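Local coordinates for protein CbbY (Rhodobacter sphaeroides, PDB 4UAS) that selectively removes phosphate from xylulose-1,5-bisphosphate, a potent inhibitor made by Rubisco itself, using magnesium as cofactor, at residues A4-V9 / R110-T115. Sequence-based numbering, arbitrary orientation. Where two conformers were deposited one is given.
Sequences AILFDV and RLAVAT. With MG (magnesium ion), chain D; PO4 (phosphate ion), chain C.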
loop_
_atom_site.group_PDB
_atom_site.type_symbol
_atom_site.label_atom_id
_atom_site.label_comp_id
_atom_site.label_asym_id
_atom_site.label_seq_id
_atom_site.Cartn_x
_atom_site.Cartn_y
_atom_site.Cartn_z
ATOM N N ALA A 4 -5.125 18.044 2.229
ATOM C CA ALA A 4 -5.323 16.662 1.767
ATOM C C ALA A 4 -4.339 15.766 2.513
ATOM O O ALA A 4 -3.231 16.154 2.773
ATOM C CB ALA A 4 -5.151 16.501 0.239
ATOM N N ILE A 5 -4.779 14.514 2.723
ATOM C CA ILE A 5 -3.925 13.437 3.207
ATOM C C ILE A 5 -3.974 12.325 2.212
ATOM O O ILE A 5 -5.055 11.888 1.798
ATOM C CB ILE A 5 -4.387 12.930 4.614
ATOM C CG1 ILE A 5 -4.612 14.062 5.607
ATOM C CG2 ILE A 5 -3.404 11.917 5.122
ATOM C CD1 ILE A 5 -5.372 13.659 6.861
ATOM N N LEU A 6 -2.773 11.846 1.892
ATOM C CA LEU A 6 -2.582 10.757 0.917
ATOM C C LEU A 6 -2.059 9.534 1.673
ATOM O O LEU A 6 -1.020 9.612 2.328
ATOM C CB LEU A 6 -1.655 11.181 -0.199
ATOM C CG LEU A 6 -2.181 12.315 -1.047
ATOM C CD1 LEU A 6 -1.855 13.663 -0.489
ATOM C CD2 LEU A 6 -1.618 12.236 -2.471
ATOM N N PHE A 7 -2.777 8.449 1.605
ATOM C CA PHE A 7 -2.455 7.208 2.292
ATOM C C PHE A 7 -1.928 6.134 1.377
ATOM O O PHE A 7 -2.548 5.758 0.409
ATOM C CB PHE A 7 -3.693 6.610 2.951
ATOM C CG PHE A 7 -4.282 7.457 4.057
ATOM C CD1 PHE A 7 -3.975 7.201 5.391
ATOM C CD2 PHE A 7 -5.177 8.473 3.776
ATOM C CE1 PHE A 7 -4.586 7.952 6.414
ATOM C CE2 PHE A 7 -5.710 9.236 4.791
ATOM C CZ PHE A 7 -5.439 8.958 6.087
ATOM N N ASP A 8 -0.750 5.584 1.740
ATOM C CA ASP A 8 -0.348 4.296 1.305
ATOM C C ASP A 8 -1.372 3.256 1.800
ATOM O O ASP A 8 -2.083 3.508 2.757
ATOM C CB ASP A 8 1.024 4.019 1.889
ATOM C CG ASP A 8 1.627 2.728 1.499
ATOM O OD1 ASP A 8 1.637 2.439 0.271
ATOM O OD2 ASP A 8 1.966 1.893 2.362
ATOM N N VAL A 9 -1.379 2.081 1.188
ATOM C CA VAL A 9 -2.266 1.009 1.611
ATOM C C VAL A 9 -1.557 -0.087 2.410
ATOM O O VAL A 9 -1.737 -0.218 3.613
ATOM C CB VAL A 9 -3.107 0.425 0.426
ATOM C CG1 VAL A 9 -3.930 -0.770 0.866
ATOM C CG2 VAL A 9 -3.979 1.505 -0.158
ATOM N N ARG A 110 -9.651 16.568 2.222
ATOM C CA ARG A 110 -9.858 15.530 1.217
ATOM C C ARG A 110 -8.781 14.443 1.385
ATOM O O ARG A 110 -7.644 14.687 1.739
ATOM C CB ARG A 110 -9.817 16.136 -0.182
ATOM C CG ARG A 110 -10.926 17.150 -0.391
ATOM C CD ARG A 110 -10.998 17.623 -1.844
ATOM N NE ARG A 110 -11.696 16.623 -2.685
ATOM C CZ ARG A 110 -11.298 16.254 -3.917
ATOM N NH1 ARG A 110 -10.243 16.811 -4.455
ATOM N NH2 ARG A 110 -11.958 15.366 -4.649
ATOM N N LEU A 111 -9.165 13.233 1.032
ATOM C CA LEU A 111 -8.379 12.011 1.268
ATOM C C LEU A 111 -8.145 11.256 -0.036
ATOM O O LEU A 111 -9.049 11.079 -0.840
ATOM C CB LEU A 111 -9.142 11.103 2.250
ATOM C CG LEU A 111 -9.498 11.729 3.577
ATOM C CD1 LEU A 111 -10.251 10.734 4.452
ATOM C CD2 LEU A 111 -8.361 12.298 4.342
ATOM N N ALA A 112 -6.927 10.729 -0.182
ATOM C CA ALA A 112 -6.563 9.906 -1.314
ATOM C C ALA A 112 -5.890 8.616 -0.840
ATOM O O ALA A 112 -5.180 8.628 0.199
ATOM C CB ALA A 112 -5.660 10.626 -2.298
ATOM N N VAL A 113 -5.982 7.590 -1.634
ATOM C CA VAL A 113 -5.076 6.453 -1.626
ATOM C C VAL A 113 -4.083 6.630 -2.767
ATOM O O VAL A 113 -4.452 7.032 -3.853
ATOM C CB VAL A 113 -5.865 5.131 -1.826
ATOM C CG1 VAL A 113 -5.096 4.025 -2.451
ATOM C CG2 VAL A 113 -6.441 4.756 -0.454
ATOM N N ALA A 114 -2.816 6.314 -2.476
ATOM C CA ALA A 114 -1.751 6.296 -3.459
ATOM C C ALA A 114 -0.966 5.004 -3.225
ATOM O O ALA A 114 -0.218 4.932 -2.237
ATOM C CB ALA A 114 -0.870 7.516 -3.348
ATOM N N THR A 115 -1.189 3.986 -4.059
ATOM C CA THR A 115 -0.747 2.633 -3.808
ATOM C C THR A 115 -0.251 1.956 -5.051
ATOM O O THR A 115 -0.731 2.219 -6.146
ATOM C CB THR A 115 -1.925 1.806 -3.164
ATOM O OG1 THR A 115 -1.453 0.489 -2.853
ATOM C CG2 THR A 115 -3.063 1.736 -4.034
HETATM MG MG MG D . 3.246 0.260 1.970
HETATM P P PO4 C . 1.518 -0.132 -1.191
HETATM O O1 PO4 C . 2.119 0.818 -2.307
HETATM O O2 PO4 C . 1.562 -1.606 -1.772
HETATM O O3 PO4 C . 0.077 0.121 -0.784
HETATM O O4 PO4 C . 2.441 -0.164 0.075
HETATM O O HOH W 1 4.582 -1.222 2.010
HETATM O O HOH W 2 4.704 1.610 0.986
#
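The ring of Phe-7 meets the strand 110-114 with its edge: the carbonyl O of Ala-112 lies in the ring plane, 3.6 Å from Phe-7 CD2, and Leu-111 CD2 lies beside Phe-7 CE2. A chi1 of -64° places CG of Phe-7 beside its own backbone N, which brings the CE2 edge of the ring up to Leu-111. That same Leu-111 methyl also packs against CB of Ile-5, 4.0 Å away, the two side chains running alongside each other beneath helix 97-107. On the other face of the sheet, CG of Leu-6 rests on CB of Ala-112, and helix 155-164 covers this side. Four backbone bonds tie the strands in parallel register, the shortest from Phe-7 N to Ala-112 O (2.8 Å, 173° at the hydrogen). Strands 4-7 and 110-114 are adjacent parallel strands of the Rossmann-like HAD core, and the active site sits at their C-terminal ends. There Val-9 packs its CG2 3.6 Å from CG1 of Val-113 and 3.7 Å from CB of Thr-115. Both segments grip one phosphate oxygen, O3: Val-9 N donates to it, and Thr-115 OG1 lies 2.6 Å from phosphate O3. Asp-8, the inferred nucleophile, extends its carboxylate away from its backbone N (chi1 -178°); OD2 binds magnesium at 2.1 Å and accepts a hydrogen bond from Thr-12, while OD1 forms a salt bridge with Lys-151.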